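Local structure of Lactamase_B domain-containing protein (Bacillus lehensis G1, 7EV5) at residues A[10-15]-A[188-194]; A[127-131]-A[169-173]; A[47-52]-A[70-76]. The protein binds two zinc ions in a metallo-beta-lactamase fold and probably works as a hydrolase, with resemblance to both B3 metallo-beta-lactamases and glyoxalase II. All blocks are in the same frame, centred on the assembly; numbering follows the deposited sequence.

Overall arrangement
After edge strand 2-7, the start of strand 12-18 in the first six-stranded sheet meets residues 188-194, so interaction 1 closes the longest loop and ties the first sheet to the second. Nested inside it, interaction 3 closes early: residues 47-52 and 70-76 pair as neighbouring strands of the first sheet, across helix 63-70. Interaction 2, also nested in interaction 1 but in series with interaction 3, sets the loop after strand 121-127 against helix 167-178. Interactions 1 and 2 each supply a zinc-binding histidine and share one metal-bound water, although their centres lie about 18 Å apart. Interactions 2 and 3 flank the chain's centre.

Interaction 1: residues A[10-15]-A[188-194]; sequences IQTNAY and ASGHGPL. With ZN (zinc ion), chain C.
The carbonyl O of Ser189 is gripped by two side chains of strand 12-18. Tyr15 OH donates to Ser189 O at 2.6 Å, in the carbonyl plane and on a lone pair, whereas Asn13 ND2 reaches Ser189 O at 3.1 Å from above that plane (40° out of it). The same amide nitrogen gives a second bond, ND2 of Asn13 to O of Gly192 at 2.9 Å, this one on a lone pair. Two acceptors on ND2 decide which end of the Asn13 amide faces this loop. A backbone bond from Asn13 N to Gly190 O (2.8 Å) adds a fourth link. The Tyr15 ring lies over the Ala188 methyl, whose CB stands 3.8 Å from the ring centroid in a CH-pi contact, while Ser189 O sits at the ring edge. Beyond the ring, Gln4 also bonds to the Tyr15 hydroxyl.

Strands 12-18 and 186-189 belong to the two different sheets of the metallo-beta-lactamase alpha-beta/beta-alpha sandwich, and the loop after strand 186-189 carries a metal ligand. His191 CG is anti to its carbonyl carbon (chi1 -59°), which brings the ring back toward residues 10-12 although its CB starts out away from them. Its NE2 binds zinc at 2.0 Å, alongside Asp58, His59, Asp150 and a water. On the other side of the imidazole, ND1 donates to a water in the ring plane, and this water in turn donates to Ile10 O, a link that probably steadies the ring's rotation. Thr12 OG1 comes within 3.2 Å of His191 CE1 and is hydrogen-bonded to Asp58, so Thr12 is a second-shell residue for one zinc ligand and a packing neighbour of another.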
loop_
_atom_site.group_PDB
_atom_site.type_symbol
_atom_site.label_atom_id
_atom_site.label_comp_id
_atom_site.label_asym_id
_atom_site.label_seq_id
_atom_site.Cartn_x
_atom_site.Cartn_y
_atom_site.Cartn_z
ATOM N N ILE A 10 -4.629 13.557 -4.583
ATOM C CA ILE A 10 -5.564 12.459 -4.352
ATOM C C ILE A 10 -5.729 12.162 -2.865
ATOM O O ILE A 10 -6.754 11.600 -2.452
ATOM C CB ILE A 10 -5.116 11.216 -5.147
ATOM C CG1 ILE A 10 -4.855 11.579 -6.612
ATOM C CG2 ILE A 10 -6.137 10.080 -5.032
ATOM C CD1 ILE A 10 -6.099 11.972 -7.372
ATOM N N GLN A 11 -4.746 12.542 -2.048
ATOM C CA GLN A 11 -4.746 12.310 -0.605
ATOM C C GLN A 11 -4.654 10.829 -0.250
ATOM O O GLN A 11 -5.126 10.408 0.810
ATOM C CB GLN A 11 -5.918 12.996 0.108
ATOM C CG GLN A 11 -5.793 14.520 0.143
ATOM C CD GLN A 11 -4.765 14.990 1.160
ATOM O OE1 GLN A 11 -5.036 15.020 2.359
ATOM N NE2 GLN A 11 -3.581 15.350 0.689
ATOM N N THR A 12 -4.037 10.046 -1.136
ATOM C CA THR A 12 -3.757 8.648 -0.850
ATOM C C THR A 12 -2.952 8.523 0.436
ATOM O O THR A 12 -2.011 9.290 0.680
ATOM C CB THR A 12 -2.952 8.075 -2.008
ATOM O OG1 THR A 12 -3.719 8.224 -3.210
ATOM C CG2 THR A 12 -2.647 6.584 -1.805
ATOM N N ASN A 13 -3.312 7.534 1.250
ATOM C CA ASN A 13 -2.650 7.324 2.537
ATOM C C ASN A 13 -1.326 6.604 2.325
ATOM O O ASN A 13 -1.307 5.422 1.964
ATOM C CB ASN A 13 -3.522 6.467 3.447
ATOM C CG ASN A 13 -4.807 7.143 3.838
ATOM O OD1 ASN A 13 -4.812 8.322 4.180
ATOM N ND2 ASN A 13 -5.904 6.400 3.809
ATOM N N ALA A 14 -0.220 7.298 2.560
ATOM C CA ALA A 14 1.006 6.592 2.885
ATOM C C ALA A 14 0.944 6.172 4.343
ATOM O O ALA A 14 0.144 6.683 5.127
ATOM C CB ALA A 14 2.219 7.506 2.694
ATOM N N TYR A 15 1.804 5.235 4.716
ATOM C CA TYR A 15 1.932 4.842 6.114
ATOM C C TYR A 15 3.401 4.772 6.478
ATOM O O TYR A 15 4.227 4.329 5.677
ATOM C CB TYR A 15 1.259 3.484 6.412
ATOM C CG TYR A 15 -0.225 3.585 6.254
ATOM C CD1 TYR A 15 -1.017 4.060 7.286
ATOM C CD2 TYR A 15 -0.835 3.260 5.054
ATOM C CE1 TYR A 15 -2.373 4.194 7.131
ATOM C CE2 TYR A 15 -2.197 3.407 4.885
ATOM C CZ TYR A 15 -2.968 3.863 5.934
ATOM O OH TYR A 15 -4.337 4.016 5.792
ATOM N N ALA A 188 -5.493 -0.566 7.369
ATOM C CA ALA A 188 -4.813 0.673 6.992
ATOM C C ALA A 188 -4.786 0.678 5.467
ATOM O O ALA A 188 -3.901 0.098 4.836
ATOM C CB ALA A 188 -3.417 0.731 7.609
ATOM N N SER A 189 -5.784 1.325 4.879
ATOM C CA SER A 189 -6.052 1.270 3.452
ATOM C C SER A 189 -5.547 2.518 2.743
ATOM O O SER A 189 -5.077 3.479 3.354
ATOM C CB SER A 189 -7.552 1.092 3.210
ATOM O OG SER A 189 -8.237 2.293 3.518
ATOM N N GLY A 190 -5.625 2.478 1.416
ATOM C CA GLY A 190 -5.062 3.543 0.614
ATOM C C GLY A 190 -5.869 4.823 0.597
ATOM O O GLY A 190 -5.332 5.854 0.200
ATOM N N HIS A 191 -7.142 4.780 0.982
ATOM C CA HIS A 191 -7.983 5.966 0.849
ATOM C C HIS A 191 -8.967 6.019 2.006
ATOM O O HIS A 191 -9.626 5.021 2.293
ATOM C CB HIS A 191 -8.733 5.932 -0.495
ATOM C CG HIS A 191 -7.814 5.889 -1.683
ATOM N ND1 HIS A 191 -7.312 7.025 -2.276
ATOM C CD2 HIS A 191 -7.275 4.844 -2.361
ATOM C CE1 HIS A 191 -6.511 6.690 -3.270
ATOM N NE2 HIS A 191 -6.465 5.370 -3.341
ATOM N N GLY A 192 -9.070 7.177 2.661
ATOM C CA GLY A 192 -10.057 7.364 3.703
ATOM C C GLY A 192 -9.600 6.913 5.076
ATOM O O GLY A 192 -8.431 6.570 5.292
ATOM N N PRO A 193 -10.532 6.894 6.028
ATOM C CA PRO A 193 -10.176 6.638 7.429
ATOM C C PRO A 193 -9.756 5.201 7.698
ATOM O O PRO A 193 -10.100 4.265 6.973
ATOM C CB PRO A 193 -11.476 6.950 8.187
ATOM C CG PRO A 193 -12.268 7.816 7.273
ATOM C CD PRO A 193 -11.915 7.376 5.878
ATOM N N LEU A 194 -9.023 5.035 8.798
ATOM C CA LEU A 194 -8.741 3.706 9.317
ATOM C C LEU A 194 -10.036 3.013 9.727
ATOM O O LEU A 194 -11.038 3.651 10.056
ATOM C CB LEU A 194 -7.829 3.811 10.537
ATOM C CG LEU A 194 -6.417 4.342 10.323
ATOM C CD1 LEU A 194 -5.750 4.539 11.669
ATOM C CD2 LEU A 194 -5.607 3.382 9.452
HETATM ZN ZN ZN C . -5.239 4.312 -4.558
HETATM O O HOH W 1 -8.002 9.513 -1.030
HETATM O O HOH W 2 -7.402 9.431 1.904
HETATM O O HOH W 3 -5.217 3.732 -6.473
#

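Interaction 2: residues A[127-131]-A[169-173]; sequences HTPGH and LLLAS. With ZN (zinc ion), chain B.
Ser173 reaches from helix 167-178 to the loop of residues 127-131, and each of its side-chain atoms meets that loop. CB packs 4.0 Å from CB of Thr128 and also lies near Thr128 CA. From there OG, turned anti to the carbonyl carbon (chi1 -67°), arrives 2.8 Å from Pro129 O as hydrogen-bond donor, in the carbonyl plane and on a lone pair. OG also rests 3.6 Å from Pro129 CD, so the hydroxyl sits beside the proline ring while it bonds the carbonyl of the same residue.

One turn earlier on the helix, Leu169 crosses the proline obliquely. Its CD2 is 3.7 Å from CG of Pro129 and equally close to CB, and Leu169 CG also meets the ring. The proline is also flanked by His127, the last residue of strand 121-127, with Pro129 CD 3.8 Å above the plane of its ring and over its centre. Gly130, which has no side chain, lets the two backbones meet, its CA 3.6 Å from N of Leu170. Leu170 flanks the same place, with CB against Gly130 CA and CD1 by the backbone N of His131.

The segment ends at a metal ligand. His131 NE2 binds zinc at 2.1 Å, with His54, His56, Asp150 and the water shared with the second zinc, and its ND1 donates to Arg159 O, a second-shell bond that orients the imidazole. The helix makes no bond to the metal itself. One buried hydroxyl-to-carbonyl bond, set among apolar contacts and a glycine pressed on the helix, is consistent with the helix holding the backbone just before His131, and so probably helping to place this ligand without touching the metal.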
loop_
_atom_site.group_PDB
_atom_site.type_symbol
_atom_site.label_atom_id
_atom_site.label_comp_id
_atom_site.label_asym_id
_atom_site.label_seq_id
_atom_site.Cartn_x
_atom_site.Cartn_y
_atom_site.Cartn_z
ATOM N N HIS A 127 -1.356 -12.044 -1.393
ATOM C CA HIS A 127 -1.595 -11.532 -2.734
ATOM C C HIS A 127 -3.100 -11.310 -2.857
ATOM O O HIS A 127 -3.881 -12.263 -2.775
ATOM C CB HIS A 127 -1.048 -12.501 -3.789
ATOM C CG HIS A 127 -1.152 -11.984 -5.193
ATOM N ND1 HIS A 127 -1.423 -12.804 -6.267
ATOM C CD2 HIS A 127 -1.040 -10.731 -5.698
ATOM C CE1 HIS A 127 -1.466 -12.081 -7.374
ATOM N NE2 HIS A 127 -1.240 -10.819 -7.055
ATOM N N THR A 128 -3.518 -10.045 -2.998
ATOM C CA THR A 128 -4.926 -9.657 -2.888
ATOM C C THR A 128 -5.352 -8.858 -4.112
ATOM O O THR A 128 -5.685 -7.663 -4.012
ATOM C CB THR A 128 -5.192 -8.859 -1.608
ATOM O OG1 THR A 128 -4.264 -7.772 -1.506
ATOM C CG2 THR A 128 -5.035 -9.741 -0.380
ATOM N N PRO A 129 -5.374 -9.499 -5.287
ATOM C CA PRO A 129 -5.757 -8.801 -6.526
ATOM C C PRO A 129 -7.247 -8.522 -6.645
ATOM O O PRO A 129 -8.055 -8.941 -5.810
ATOM C CB PRO A 129 -5.292 -9.773 -7.620
ATOM C CG PRO A 129 -5.451 -11.132 -6.962
ATOM C CD PRO A 129 -4.955 -10.889 -5.555
ATOM N N GLY A 130 -7.622 -7.816 -7.710
ATOM C CA GLY A 130 -9.002 -7.442 -7.952
ATOM C C GLY A 130 -9.115 -5.972 -8.288
ATOM O O GLY A 130 -9.747 -5.597 -9.277
ATOM N N HIS A 131 -8.523 -5.122 -7.441
ATOM C CA HIS A 131 -8.346 -3.717 -7.788
ATOM C C HIS A 131 -7.167 -3.540 -8.748
ATOM O O HIS A 131 -7.219 -2.703 -9.658
ATOM C CB HIS A 131 -8.178 -2.898 -6.501
ATOM C CG HIS A 131 -7.727 -1.485 -6.717
ATOM N ND1 HIS A 131 -8.579 -0.463 -7.084
ATOM C CD2 HIS A 131 -6.507 -0.920 -6.573
ATOM C CE1 HIS A 131 -7.902 0.668 -7.169
ATOM N NE2 HIS A 131 -6.636 0.420 -6.868
ATOM N N LEU A 169 -12.636 -11.228 -8.541
ATOM C CA LEU A 169 -11.391 -11.516 -7.849
ATOM C C LEU A 169 -11.269 -10.682 -6.579
ATOM O O LEU A 169 -10.806 -11.179 -5.547
ATOM C CB LEU A 169 -10.236 -11.228 -8.807
ATOM C CG LEU A 169 -8.836 -11.692 -8.456
ATOM C CD1 LEU A 169 -8.851 -13.158 -8.074
ATOM C CD2 LEU A 169 -7.935 -11.465 -9.657
ATOM N N LEU A 170 -11.693 -9.410 -6.635
ATOM C CA LEU A 170 -11.624 -8.563 -5.451
ATOM C C LEU A 170 -12.444 -9.147 -4.307
ATOM O O LEU A 170 -11.982 -9.195 -3.163
ATOM C CB LEU A 170 -12.105 -7.153 -5.783
ATOM C CG LEU A 170 -12.033 -6.233 -4.566
ATOM C CD1 LEU A 170 -10.577 -6.072 -4.166
ATOM C CD2 LEU A 170 -12.629 -4.892 -4.898
ATOM N N LEU A 171 -13.659 -9.617 -4.599
ATOM C CA LEU A 171 -14.493 -10.152 -3.527
ATOM C C LEU A 171 -13.900 -11.422 -2.931
ATOM O O LEU A 171 -14.002 -11.651 -1.720
ATOM C CB LEU A 171 -15.917 -10.390 -4.023
ATOM C CG LEU A 171 -16.753 -9.114 -4.079
ATOM C CD1 LEU A 171 -18.076 -9.391 -4.710
ATOM C CD2 LEU A 171 -16.935 -8.517 -2.687
ATOM N N ALA A 172 -13.276 -12.257 -3.759
ATOM C CA ALA A 172 -12.584 -13.424 -3.229
ATOM C C ALA A 172 -11.401 -13.022 -2.360
ATOM O O ALA A 172 -11.183 -13.610 -1.298
ATOM C CB ALA A 172 -12.141 -14.339 -4.365
ATOM N N SER A 173 -10.599 -12.050 -2.807
ATOM C CA SER A 173 -9.521 -11.561 -1.948
ATOM C C SER A 173 -10.049 -11.119 -0.593
ATOM O O SER A 173 -9.467 -11.451 0.448
ATOM C CB SER A 173 -8.756 -10.406 -2.605
ATOM O OG SER A 173 -8.046 -10.859 -3.735
HETATM ZN ZN ZN B . -5.125 1.815 -6.735
HETATM O O HOH W 3 -5.217 3.732 -6.473
#

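Interaction 3: residues A[47-52]-A[70-76]; sequences PLAILL and FSIPVYL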
loop_
_atom_site.group_PDB
_atom_site.type_symbol
_atom_site.label_atom_id
_atom_site.label_comp_id
_atom_site.label_asym_id
_atom_site.label_seq_id
_atom_site.Cartn_x
_atom_site.Cartn_y
_atom_site.Cartn_z
ATOM N N PRO A 47 14.286 5.232 7.753
ATOM C CA PRO A 47 13.528 4.241 6.984
ATOM C C PRO A 47 14.441 3.156 6.441
ATOM O O PRO A 47 15.611 3.391 6.133
ATOM C CB PRO A 47 12.900 5.059 5.850
ATOM C CG PRO A 47 13.702 6.288 5.756
ATOM C CD PRO A 47 14.325 6.551 7.099
ATOM N N LEU A 48 13.879 1.947 6.356
ATOM C CA LEU A 48 14.582 0.752 5.910
ATOM C C LEU A 48 14.153 0.269 4.534
ATOM O O LEU A 48 14.948 -0.396 3.859
ATOM C CB LEU A 48 14.369 -0.399 6.906
ATOM C CG LEU A 48 14.764 -0.125 8.353
ATOM C CD1 LEU A 48 14.365 -1.294 9.244
ATOM C CD2 LEU A 48 16.262 0.148 8.450
ATOM N N ALA A 49 12.934 0.592 4.099
ATOM C CA ALA A 49 12.403 0.073 2.848
ATOM C C ALA A 49 11.128 0.829 2.511
ATOM O O ALA A 49 10.482 1.402 3.386
ATOM C CB ALA A 49 12.097 -1.426 2.954
ATOM N N ILE A 50 10.784 0.813 1.224
ATOM C CA ILE A 50 9.475 1.215 0.718
ATOM C C ILE A 50 8.758 -0.055 0.285
ATOM O O ILE A 50 9.267 -0.799 -0.567
ATOM C CB ILE A 50 9.601 2.171 -0.474
ATOM C CG1 ILE A 50 10.279 3.469 -0.038
ATOM C CG2 ILE A 50 8.229 2.437 -1.099
ATOM C CD1 ILE A 50 10.800 4.277 -1.196
ATOM N N LEU A 51 7.586 -0.308 0.863
ATOM C CA LEU A 51 6.745 -1.436 0.489
ATOM C C LEU A 51 5.529 -0.882 -0.240
ATOM O O LEU A 51 4.812 -0.033 0.295
ATOM C CB LEU A 51 6.306 -2.221 1.725
ATOM C CG LEU A 51 7.391 -2.854 2.605
ATOM C CD1 LEU A 51 6.767 -3.793 3.624
ATOM C CD2 LEU A 51 8.463 -3.561 1.782
ATOM N N LEU A 52 5.310 -1.340 -1.463
ATOM C CA LEU A 52 4.188 -0.860 -2.252
ATOM C C LEU A 52 3.076 -1.894 -2.241
ATOM O O LEU A 52 3.296 -3.064 -2.584
ATOM C CB LEU A 52 4.620 -0.593 -3.692
ATOM C CG LEU A 52 5.642 0.526 -3.876
ATOM C CD1 LEU A 52 5.995 0.636 -5.340
ATOM C CD2 LEU A 52 5.125 1.866 -3.324
ATOM N N PHE A 70 16.940 8.418 0.991
ATOM C CA PHE A 70 17.282 7.510 2.073
ATOM C C PHE A 70 18.061 6.278 1.635
ATOM O O PHE A 70 18.484 5.500 2.500
ATOM C CB PHE A 70 16.020 7.080 2.839
ATOM C CG PHE A 70 15.325 8.209 3.543
ATOM C CD1 PHE A 70 15.864 8.760 4.700
ATOM C CD2 PHE A 70 14.129 8.716 3.057
ATOM C CE1 PHE A 70 15.220 9.798 5.346
ATOM C CE2 PHE A 70 13.484 9.751 3.696
ATOM C CZ PHE A 70 14.030 10.298 4.840
ATOM N N SER A 71 18.265 6.081 0.332
ATOM C CA SER A 71 18.985 4.922 -0.198
ATOM C C SER A 71 18.392 3.616 0.326
ATOM O O SER A 71 19.059 2.804 0.970
ATOM C CB SER A 71 20.487 4.999 0.086
ATOM O OG SER A 71 21.022 6.193 -0.443
ATOM N N ILE A 72 17.108 3.436 0.049
ATOM C CA ILE A 72 16.373 2.274 0.539
ATOM C C ILE A 72 15.729 1.504 -0.607
ATOM O O ILE A 72 15.431 2.079 -1.666
ATOM C CB ILE A 72 15.339 2.674 1.598
ATOM C CG1 ILE A 72 14.426 3.778 1.069
ATOM C CG2 ILE A 72 16.050 3.101 2.874
ATOM C CD1 ILE A 72 13.336 4.132 2.023
ATOM N N PRO A 73 15.508 0.210 -0.433
ATOM C CA PRO A 73 14.901 -0.606 -1.488
ATOM C C PRO A 73 13.405 -0.358 -1.615
ATOM O O PRO A 73 12.735 0.066 -0.674
ATOM C CB PRO A 73 15.151 -2.035 -0.989
ATOM C CG PRO A 73 15.250 -1.904 0.500
ATOM C CD PRO A 73 15.971 -0.604 0.708
ATOM N N VAL A 74 12.902 -0.659 -2.814
ATOM C CA VAL A 74 11.484 -0.600 -3.159
ATOM C C VAL A 74 11.008 -2.018 -3.456
ATOM O O VAL A 74 11.587 -2.709 -4.307
ATOM C CB VAL A 74 11.248 0.312 -4.378
ATOM C CG1 VAL A 74 9.777 0.250 -4.833
ATOM C CG2 VAL A 74 11.676 1.737 -4.061
ATOM N N TYR A 75 9.932 -2.434 -2.786
ATOM C CA TYR A 75 9.312 -3.744 -2.979
ATOM C C TYR A 75 7.985 -3.598 -3.715
ATOM O O TYR A 75 7.161 -2.751 -3.346
ATOM C CB TYR A 75 9.038 -4.420 -1.633
ATOM C CG TYR A 75 10.261 -4.950 -0.916
ATOM C CD1 TYR A 75 10.469 -6.319 -0.784
ATOM C CD2 TYR A 75 11.197 -4.082 -0.361
ATOM C CE1 TYR A 75 11.589 -6.805 -0.120
ATOM C CE2 TYR A 75 12.316 -4.564 0.296
ATOM C CZ TYR A 75 12.493 -5.920 0.411
ATOM O OH TYR A 75 13.616 -6.367 1.084
ATOM N N LEU A 76 7.757 -4.444 -4.725
ATOM C CA LEU A 76 6.542 -4.403 -5.530
ATOM C C LEU A 76 6.300 -5.789 -6.114
ATOM O O LEU A 76 7.254 -6.508 -6.428
ATOM C CB LEU A 76 6.702 -3.382 -6.669
ATOM C CG LEU A 76 5.571 -3.267 -7.692
ATOM C CD1 LEU A 76 4.279 -2.752 -7.062
ATOM C CD2 LEU A 76 5.996 -2.329 -8.817
HETATM O O HOH W 4 17.513 5.449 5.554
#
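A beta-alpha-beta unit, strand 46-51, helix 63-70 and strand 74-77, brings residues 47-52 alongside residues 70-76 as parallel neighbours in one sheet. Three backbone bonds give the evidence for the pairing: Ile50 N to Pro73 O at 2.8 Å, Tyr75 N to Ile50 O at 2.8 Å, and Leu52 N to Tyr75 O at 3.0 Å. Ile50 thus bonds to the residues before and after Val74, as a parallel bridge requires, and the short strand axes run 32° apart.

On the sheet face of Ile50 and Val74, the two side chains lie side by side, with Ile50 CD1 3.9 Å from Val74 CG2. Ile72 crosses Ile50 at about a right angle. Its CG1 lies between the backbone N and the carbonyl carbon (chi1 53°), and the extended chain beyond takes CD1 to 3.7 Å from CG1 of Ile50 and on to Pro47 CB. Leu52 reaches back obliquely, CD1 against Val74 CG1. Helix 63-70 packs here through Val63 and Val66.

On the face of Leu51 and Tyr75, the two side chains point the same way, and Leu51 sets CD2 3.5 Å from CD2 of the Tyr75 ring, while Ala49 CB touches CE2; Tyr75 also stacks on His108. Ahead of the paired strands, Pro47 meets Phe70 at the end of helix 63-70, crossing it at about a right angle, with CG over the ring face in a CH-pi contact, 3.5 Å from the centroid and 18° off its normal. A water donates to both Pro47 O and Phe70 O beside this contact.

Parallel strands linked through a helix packed on one face are typical of the beta-alpha-beta crossover, here within a sheet of the metallo-beta-lactamase fold.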